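Local coordinates for COG1633: Uncharacterized conserved protein (Magnetospirillum magnetotacticum, PDB 2OH3) that is of unknown function but belongs to the rubrerythrin family of the ferritin clan and binds zinc within a four-helix bundle, consistent with a metal-dependent role, at residues A[17-28]-A[43-54]. Sequence-based numbering, arbitrary orientation.
Sequences ETEAAERYVELA and FRDMARFSTLHG. With IMD (imidazole), chain C.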
ATOM      1  N   GLU A  17       9.515   1.838  -8.850  1.00 42.60           N
ATOM      2  CA  GLU A  17      10.768   1.192  -8.469  1.00 42.64           C
ATOM      3  C   GLU A  17      11.072   1.227  -6.980  1.00 43.03           C
ATOM      4  O   GLU A  17      11.521   0.238  -6.425  1.00 43.68           O
ATOM      5  CB  GLU A  17      11.945   1.831  -9.230  1.00 42.79           C
ATOM      6  CG  GLU A  17      11.947   1.466 -10.721  1.00 43.40           C
ATOM      7  CD  GLU A  17      12.013  -0.063 -10.931  1.00 47.73           C
ATOM      8  OE1 GLU A  17      12.302  -0.757  -9.922  1.00 47.61           O
ATOM      9  OE2 GLU A  17      11.746  -0.572 -12.052  1.00 48.61           O
ATOM     10  N   THR A  18      10.851   2.349  -6.326  1.00 41.88           N
ATOM     11  CA  THR A  18      10.937   2.390  -4.878  1.00 42.38           C
ATOM     12  C   THR A  18       9.991   1.343  -4.243  1.00 41.56           C
ATOM     13  O   THR A  18      10.378   0.574  -3.350  1.00 40.52           O
ATOM     14  CB  THR A  18      10.605   3.817  -4.380  1.00 42.91           C
ATOM     15  OG1 THR A  18      11.501   4.734  -5.017  1.00 43.66           O
ATOM     16  CG2 THR A  18      10.775   3.947  -2.884  1.00 43.57           C
ATOM     17  N   GLU A  19       8.764   1.299  -4.746  1.00 39.36           N
ATOM     18  CA  GLU A  19       7.801   0.330  -4.281  1.00 38.24           C
ATOM     19  C   GLU A  19       8.307  -1.088  -4.551  1.00 37.87           C
ATOM     20  O   GLU A  19       8.320  -1.884  -3.646  1.00 38.31           O
ATOM     21  CB  GLU A  19       6.417   0.576  -4.910  1.00 37.27           C
ATOM     22  CG  GLU A  19       5.400  -0.522  -4.616  1.00 35.66           C
ATOM     23  CD  GLU A  19       4.790  -0.470  -3.211  1.00 35.38           C
ATOM     24  OE1 GLU A  19       5.235   0.310  -2.355  1.00 37.75           O
ATOM     25  OE2 GLU A  19       3.801  -1.204  -2.948  1.00 37.25           O
ATOM     26  N   ALA A  20       8.723  -1.408  -5.773  1.00 38.35           N
ATOM     27  CA  ALA A  20       9.199  -2.758  -6.091  1.00 37.98           C
ATOM     28  C   ALA A  20      10.346  -3.207  -5.193  1.00 38.99           C
ATOM     29  O   ALA A  20      10.344  -4.322  -4.691  1.00 39.79           O
ATOM     30  CB  ALA A  20       9.604  -2.878  -7.531  1.00 38.10           C
ATOM     31  N   ALA A  21      11.335  -2.355  -4.987  1.00 38.28           N
ATOM     32  CA  ALA A  21      12.422  -2.700  -4.095  1.00 39.29           C
ATOM     33  C   ALA A  21      11.968  -3.103  -2.707  1.00 38.82           C
ATOM     34  O   ALA A  21      12.497  -4.062  -2.162  1.00 38.44           O
ATOM     35  CB  ALA A  21      13.426  -1.557  -3.979  1.00 39.36           C
ATOM     36  N   GLU A  22      11.081  -2.329  -2.099  1.00 37.94           N
ATOM     37  CA  GLU A  22      10.552  -2.655  -0.788  1.00 38.75           C
ATOM     38  C   GLU A  22       9.761  -3.940  -0.766  1.00 37.32           C
ATOM     39  O   GLU A  22       9.854  -4.700   0.183  1.00 37.39           O
ATOM     40  CB  GLU A  22       9.585  -1.572  -0.293  1.00 40.41           C
ATOM     41  CG  GLU A  22      10.256  -0.326   0.167  1.00 44.91           C
ATOM     42  CD  GLU A  22       9.253   0.786   0.433  1.00 52.23           C
ATOM     43  OE1 GLU A  22       8.061   0.461   0.752  1.00 54.29           O
ATOM     44  OE2 GLU A  22       9.692   1.969   0.340  1.00 54.83           O
ATOM     45  N   ARG A  23       8.932  -4.147  -1.771  1.00 35.98           N
ATOM     46  CA  ARG A  23       8.041  -5.313  -1.782  1.00 36.33           C
ATOM     47  C   ARG A  23       8.804  -6.623  -2.005  1.00 36.10           C
ATOM     48  O   ARG A  23       8.478  -7.662  -1.424  1.00 35.71           O
ATOM     49  CB  ARG A  23       7.003  -5.192  -2.872  1.00 37.41           C
ATOM     50  CG  ARG A  23       5.978  -4.041  -2.736  1.00 39.73           C
ATOM     51  CD  ARG A  23       4.941  -4.248  -1.680  1.00 41.30           C
ATOM     52  NE  ARG A  23       5.487  -4.190  -0.336  1.00 42.30           N
ATOM     53  CZ  ARG A  23       6.040  -3.136   0.253  1.00 45.34           C
ATOM     54  NH1 ARG A  23       6.135  -1.959  -0.330  1.00 47.75           N
ATOM     55  NH2 ARG A  23       6.501  -3.261   1.484  1.00 49.49           N
ATOM     56  N   TYR A  24       9.750  -6.574  -2.929  1.00 35.95           N
ATOM     57  CA  TYR A  24      10.685  -7.692  -3.148  1.00 35.75           C
ATOM     58  C   TYR A  24      11.614  -8.031  -1.993  1.00 35.32           C
ATOM     59  O   TYR A  24      11.847  -9.197  -1.769  1.00 35.12           O
ATOM     60  CB  TYR A  24      11.478  -7.470  -4.414  1.00 36.10           C
ATOM     61  CG  TYR A  24      10.717  -7.828  -5.677  1.00 34.35           C
ATOM     62  CD1 TYR A  24      10.285  -9.127  -5.888  1.00 36.18           C
ATOM     63  CD2 TYR A  24      10.497  -6.898  -6.673  1.00 32.94           C
ATOM     64  CE1 TYR A  24       9.595  -9.483  -7.024  1.00 37.91           C
ATOM     65  CE2 TYR A  24       9.862  -7.252  -7.854  1.00 37.79           C
ATOM     66  CZ  TYR A  24       9.374  -8.551  -7.995  1.00 38.00           C
ATOM     67  OH  TYR A  24       8.728  -8.968  -9.121  1.00 38.04           O
ATOM     68  N   VAL A  25      12.176  -7.042  -1.275  1.00 35.20           N
ATOM     69  CA  VAL A  25      12.955  -7.342  -0.089  1.00 35.44           C
ATOM     70  C   VAL A  25      12.104  -8.097   0.897  1.00 35.51           C
ATOM     71  O   VAL A  25      12.520  -9.100   1.471  1.00 35.97           O
ATOM     72  CB  VAL A  25      13.519  -6.086   0.559  1.00 35.39           C
ATOM     73  CG1 VAL A  25      14.056  -6.382   1.943  1.00 37.24           C
ATOM     74  CG2 VAL A  25      14.644  -5.510  -0.316  1.00 37.85           C
ATOM     75  N   GLU A  26      10.882  -7.624   1.071  1.00 34.93           N
ATOM     76  CA  GLU A  26       9.895  -8.216   1.966  1.00 35.22           C
ATOM     77  C   GLU A  26       9.584  -9.664   1.588  1.00 35.08           C
ATOM     78  O   GLU A  26       9.623 -10.553   2.436  1.00 32.25           O
ATOM     79  CB  GLU A  26       8.669  -7.285   1.940  1.00 36.36           C
ATOM     80  CG  GLU A  26       7.550  -7.615   2.774  1.00 41.32           C
ATOM     81  CD  GLU A  26       6.535  -6.449   2.796  1.00 46.89           C
ATOM     82  OE1 GLU A  26       5.767  -6.317   1.819  1.00 46.34           O
ATOM     83  OE2 GLU A  26       6.530  -5.656   3.775  1.00 51.15           O
ATOM     84  N   LEU A  27       9.329  -9.907   0.310  1.00 34.11           N
ATOM     85  CA  LEU A  27       9.102 -11.263  -0.160  1.00 35.82           C
ATOM     86  C   LEU A  27      10.356 -12.149  -0.035  1.00 35.42           C
ATOM     87  O   LEU A  27      10.238 -13.323   0.338  1.00 35.95           O
ATOM     88  CB  LEU A  27       8.577 -11.279  -1.618  1.00 35.18           C
ATOM     89  CG  LEU A  27       7.209 -10.668  -1.949  1.00 36.76           C
ATOM     90  CD1 LEU A  27       7.065 -10.622  -3.451  1.00 35.83           C
ATOM     91  CD2 LEU A  27       6.062 -11.442  -1.324  1.00 38.61           C
ATOM     92  N   ALA A  28      11.535 -11.592  -0.328  1.00 35.99           N
ATOM     93  CA  ALA A  28      12.796 -12.320  -0.156  1.00 35.94           C
ATOM     94  C   ALA A  28      12.928 -12.787   1.296  1.00 36.80           C
ATOM     95  O   ALA A  28      13.227 -13.933   1.571  1.00 35.80           O
ATOM     96  CB  ALA A  28      13.972 -11.421  -0.521  1.00 36.42           C
ATOM     97  N   PHE A  43      13.764 -13.123  -5.783  1.00 34.46           N
ATOM     98  CA  PHE A  43      13.329 -11.832  -5.229  1.00 34.12           C
ATOM     99  C   PHE A  43      14.482 -10.884  -4.803  1.00 34.96           C
ATOM    100  O   PHE A  43      14.337  -9.651  -4.876  1.00 34.20           O
ATOM    101  CB  PHE A  43      12.408 -12.056  -4.033  1.00 34.76           C
ATOM    102  CG  PHE A  43      11.128 -12.802  -4.358  1.00 33.82           C
ATOM    103  CD1 PHE A  43      10.520 -12.670  -5.579  1.00 36.38           C
ATOM    104  CD2 PHE A  43      10.513 -13.605  -3.397  1.00 34.28           C
ATOM    105  CE1 PHE A  43       9.366 -13.339  -5.846  1.00 31.88           C
ATOM    106  CE2 PHE A  43       9.368 -14.306  -3.695  1.00 33.80           C
ATOM    107  CZ  PHE A  43       8.802 -14.164  -4.889  1.00 32.87           C
ATOM    108  N   ARG A  44      15.610 -11.435  -4.386  1.00 33.73           N
ATOM    109  CA  ARG A  44      16.761 -10.559  -4.170  1.00 34.55           C
ATOM    110  C   ARG A  44      17.229  -9.947  -5.489  1.00 35.26           C
ATOM    111  O   ARG A  44      17.599  -8.774  -5.539  1.00 36.53           O
ATOM    112  CB  ARG A  44      17.909 -11.271  -3.480  1.00 34.38           C
ATOM    113  CG  ARG A  44      17.575 -11.761  -2.144  1.00 34.71           C
ATOM    114  CD  ARG A  44      17.548 -10.689  -1.078  1.00 37.40           C
ATOM    115  NE  ARG A  44      17.303 -11.396   0.167  1.00 38.73           N
ATOM    116  CZ  ARG A  44      16.644 -10.936   1.218  1.00 39.70           C
ATOM    117  NH1 ARG A  44      16.164  -9.679   1.243  1.00 39.01           N
ATOM    118  NH2 ARG A  44      16.479 -11.767   2.255  1.00 38.12           N
ATOM    119  N   ASP A  45      17.194 -10.734  -6.556  1.00 36.41           N
ATOM    120  CA  ASP A  45      17.657 -10.311  -7.871  1.00 37.52           C
ATOM    121  C   ASP A  45      16.790  -9.149  -8.343  1.00 37.93           C
ATOM    122  O   ASP A  45      17.280  -8.099  -8.793  1.00 37.73           O
ATOM    123  CB  ASP A  45      17.577 -11.507  -8.812  1.00 38.51           C
ATOM    124  CG  ASP A  45      18.176 -11.252 -10.195  1.00 43.25           C
ATOM    125  OD1 ASP A  45      19.271 -10.653 -10.322  1.00 43.06           O
ATOM    126  OD2 ASP A  45      17.533 -11.705 -11.173  1.00 48.31           O
HETATM  127  N   MSE A  46      15.494  -9.326  -8.181  1.00 37.20           N
HETATM  128  CA  MSE A  46      14.515  -8.319  -8.565  1.00 38.15           C
HETATM  129  C   MSE A  46      14.661  -7.033  -7.752  1.00 36.75           C
HETATM  130  O   MSE A  46      14.534  -5.945  -8.310  1.00 37.49           O
HETATM  131  CB  MSE A  46      13.093  -8.874  -8.423  1.00 37.08           C
HETATM  132  CG  MSE A  46      12.607  -9.998  -9.413  1.00 39.91           C
HETATM  133 SE   MSE A  46      12.614  -9.423 -11.317  0.75 43.59          SE
HETATM  134  CE  MSE A  46      11.858  -8.084 -11.227  1.00 50.34           C
ATOM    135  N   ALA A  47      14.895  -7.159  -6.449  1.00 35.82           N
ATOM    136  CA  ALA A  47      15.048  -6.006  -5.579  1.00 36.48           C
ATOM    137  C   ALA A  47      16.305  -5.248  -6.021  1.00 37.25           C
ATOM    138  O   ALA A  47      16.358  -4.030  -5.939  1.00 35.79           O
ATOM    139  CB  ALA A  47      15.192  -6.427  -4.124  1.00 36.43           C
ATOM    140  N   ARG A  48      17.310  -5.991  -6.445  1.00 36.14           N
ATOM    141  CA  ARG A  48      18.553  -5.363  -6.891  1.00 37.12           C
ATOM    142  C   ARG A  48      18.371  -4.645  -8.207  1.00 38.39           C
ATOM    143  O   ARG A  48      18.919  -3.574  -8.391  1.00 39.69           O
ATOM    144  CB  ARG A  48      19.680  -6.394  -6.978  1.00 36.39           C
ATOM    145  CG  ARG A  48      20.997  -5.816  -7.485  1.00 38.03           C
ATOM    146  CD  ARG A  48      21.548  -4.836  -6.520  1.00 40.49           C
ATOM    147  NE  ARG A  48      22.806  -4.289  -7.017  1.00 43.57           N
ATOM    148  CZ  ARG A  48      23.282  -3.087  -6.702  1.00 46.70           C
ATOM    149  NH1 ARG A  48      22.605  -2.273  -5.880  1.00 49.48           N
ATOM    150  NH2 ARG A  48      24.444  -2.689  -7.224  1.00 45.72           N
ATOM    151  N   PHE A  49      17.609  -5.234  -9.131  1.00 40.33           N
ATOM    152  CA  PHE A  49      17.281  -4.573 -10.377  1.00 41.68           C
ATOM    153  C   PHE A  49      16.562  -3.244 -10.044  1.00 43.01           C
ATOM    154  O   PHE A  49      16.855  -2.197 -10.669  1.00 41.38           O
ATOM    155  CB  PHE A  49      16.398  -5.470 -11.278  1.00 42.94           C
ATOM    156  CG  PHE A  49      15.808  -4.735 -12.457  1.00 44.13           C
ATOM    157  CD1 PHE A  49      14.659  -3.968 -12.314  1.00 45.99           C
ATOM    158  CD2 PHE A  49      16.418  -4.776 -13.690  1.00 45.78           C
ATOM    159  CE1 PHE A  49      14.106  -3.262 -13.407  1.00 46.16           C
ATOM    160  CE2 PHE A  49      15.883  -4.054 -14.787  1.00 46.45           C
ATOM    161  CZ  PHE A  49      14.725  -3.308 -14.635  1.00 45.35           C
ATOM    162  N   SER A  50      15.620  -3.269  -9.084  1.00 43.81           N
ATOM    163  CA  SER A  50      14.905  -2.036  -8.709  0.50 44.35           C
ATOM    164  C   SER A  50      15.845  -0.908  -8.318  1.00 44.47           C
ATOM    165  O   SER A  50      15.695   0.196  -8.773  1.00 45.22           O
ATOM    166  CB  SER A  50      13.965  -2.246  -7.542  0.50 44.60           C
ATOM    167  OG  SER A  50      13.524  -0.985  -7.085  0.50 44.80           O
ATOM    168  N   THR A  51      16.790  -1.195  -7.447  1.00 44.55           N
ATOM    169  CA  THR A  51      17.754  -0.227  -7.003  1.00 44.78           C
ATOM    170  C   THR A  51      18.550   0.361  -8.151  1.00 45.17           C
ATOM    171  O   THR A  51      18.711   1.584  -8.227  1.00 45.02           O
ATOM    172  CB  THR A  51      18.696  -0.881  -6.013  1.00 45.27           C
ATOM    173  OG1 THR A  51      17.907  -1.350  -4.918  1.00 45.16           O
ATOM    174  CG2 THR A  51      19.743   0.080  -5.546  1.00 45.56           C
ATOM    175  N   LEU A  52      19.055  -0.507  -9.025  1.00 45.36           N
ATOM    176  CA  LEU A  52      19.860  -0.086 -10.167  1.00 46.14           C
ATOM    177  C   LEU A  52      19.077   0.773 -11.142  1.00 46.33           C
ATOM    178  O   LEU A  52      19.529   1.843 -11.558  1.00 46.51           O
ATOM    179  CB  LEU A  52      20.431  -1.307 -10.894  1.00 45.77           C
ATOM    180  CG  LEU A  52      21.511  -2.072 -10.140  1.00 45.25           C
ATOM    181  CD1 LEU A  52      21.879  -3.308 -10.909  1.00 44.76           C
ATOM    182  CD2 LEU A  52      22.745  -1.206  -9.925  1.00 45.84           C
ATOM    183  N   HIS A  53      17.893   0.298 -11.486  1.00 46.97           N
ATOM    184  CA  HIS A  53      16.983   0.994 -12.373  1.00 47.75           C
ATOM    185  C   HIS A  53      16.439   2.300 -11.775  1.00 45.76           C
ATOM    186  O   HIS A  53      16.415   3.343 -12.430  1.00 44.15           O
ATOM    187  CB  HIS A  53      15.786   0.076 -12.750  1.00 48.66           C
ATOM    188  CG  HIS A  53      15.094   0.497 -14.007  1.00 52.95           C
ATOM    189  ND1 HIS A  53      13.736   0.740 -14.084  1.00 54.56           N
ATOM    190  CD2 HIS A  53      15.596   0.763 -15.243  1.00 58.62           C
ATOM    191  CE1 HIS A  53      13.432   1.123 -15.316  1.00 55.56           C
ATOM    192  NE2 HIS A  53      14.538   1.141 -16.039  1.00 57.82           N
ATOM    193  N   GLY A  54      15.990   2.223 -10.535  1.00 43.97           N
ATOM    194  CA  GLY A  54      15.605   3.408  -9.797  1.00 42.61           C
ATOM    195  C   GLY A  54      16.680   4.470  -9.798  1.00 42.02           C
ATOM    196  O   GLY A  54      16.366   5.656  -9.897  1.00 40.60           O
TER
HETATM  197  N1  IMD C 301      10.841  -5.120 -11.572  1.00 30.99           N
HETATM  198  C2  IMD C 301      10.968  -3.800 -11.722  1.00 30.37           C
HETATM  199  N3  IMD C 301      11.701  -3.337 -10.643  1.00 31.56           N
HETATM  200  C4  IMD C 301      12.008  -4.364  -9.853  1.00 29.30           C
HETATM  201  C5  IMD C 301      11.481  -5.485 -10.434  1.00 28.69           C
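E17 sets CG anti to its carbonyl carbon, beside the backbone N (chi1 -71°), and bends at chi2, while H53 extends CG away from its backbone N (chi1 -159°), and the two side chains meet nearly at right angles. H53 ND1 donates to E17 OE2 over 3.1 Å, reaching the oxygen from above the carboxylate plane. The other oxygen, E17 OE1, accepts a nearly straight bond of 2.7 Å from N3 of an imidazole, probably carried over from crystallisation. Beside E17, S50 in the conformer modelled here packs among A21, E17, A20 and T18. Small residues continue the seam, A21 and A47 bringing their CA atoms to 4.5 Å. Further along, M46 CB lies over the centre of the Y24 ring, 3.5 Å from its centroid, and F43 CD1 meets the edge of that ring at Y24 CD1. L27 CB covers one face of F43; A28 CB sits over the guanidinium of R44, which is salt-bridged to D29. The axes of 17-28 and 43-54 run antiparallel (158°), approaching to 8.1 Å, in one hairpin of the ferritin-like bundle. Y24 OH is hydrogen-bonded to zinc ligand E105, so Y24 stands in the metal's second shell, while H53 and the imidazole, each holding one oxygen, set the E17 carboxylate's rotation.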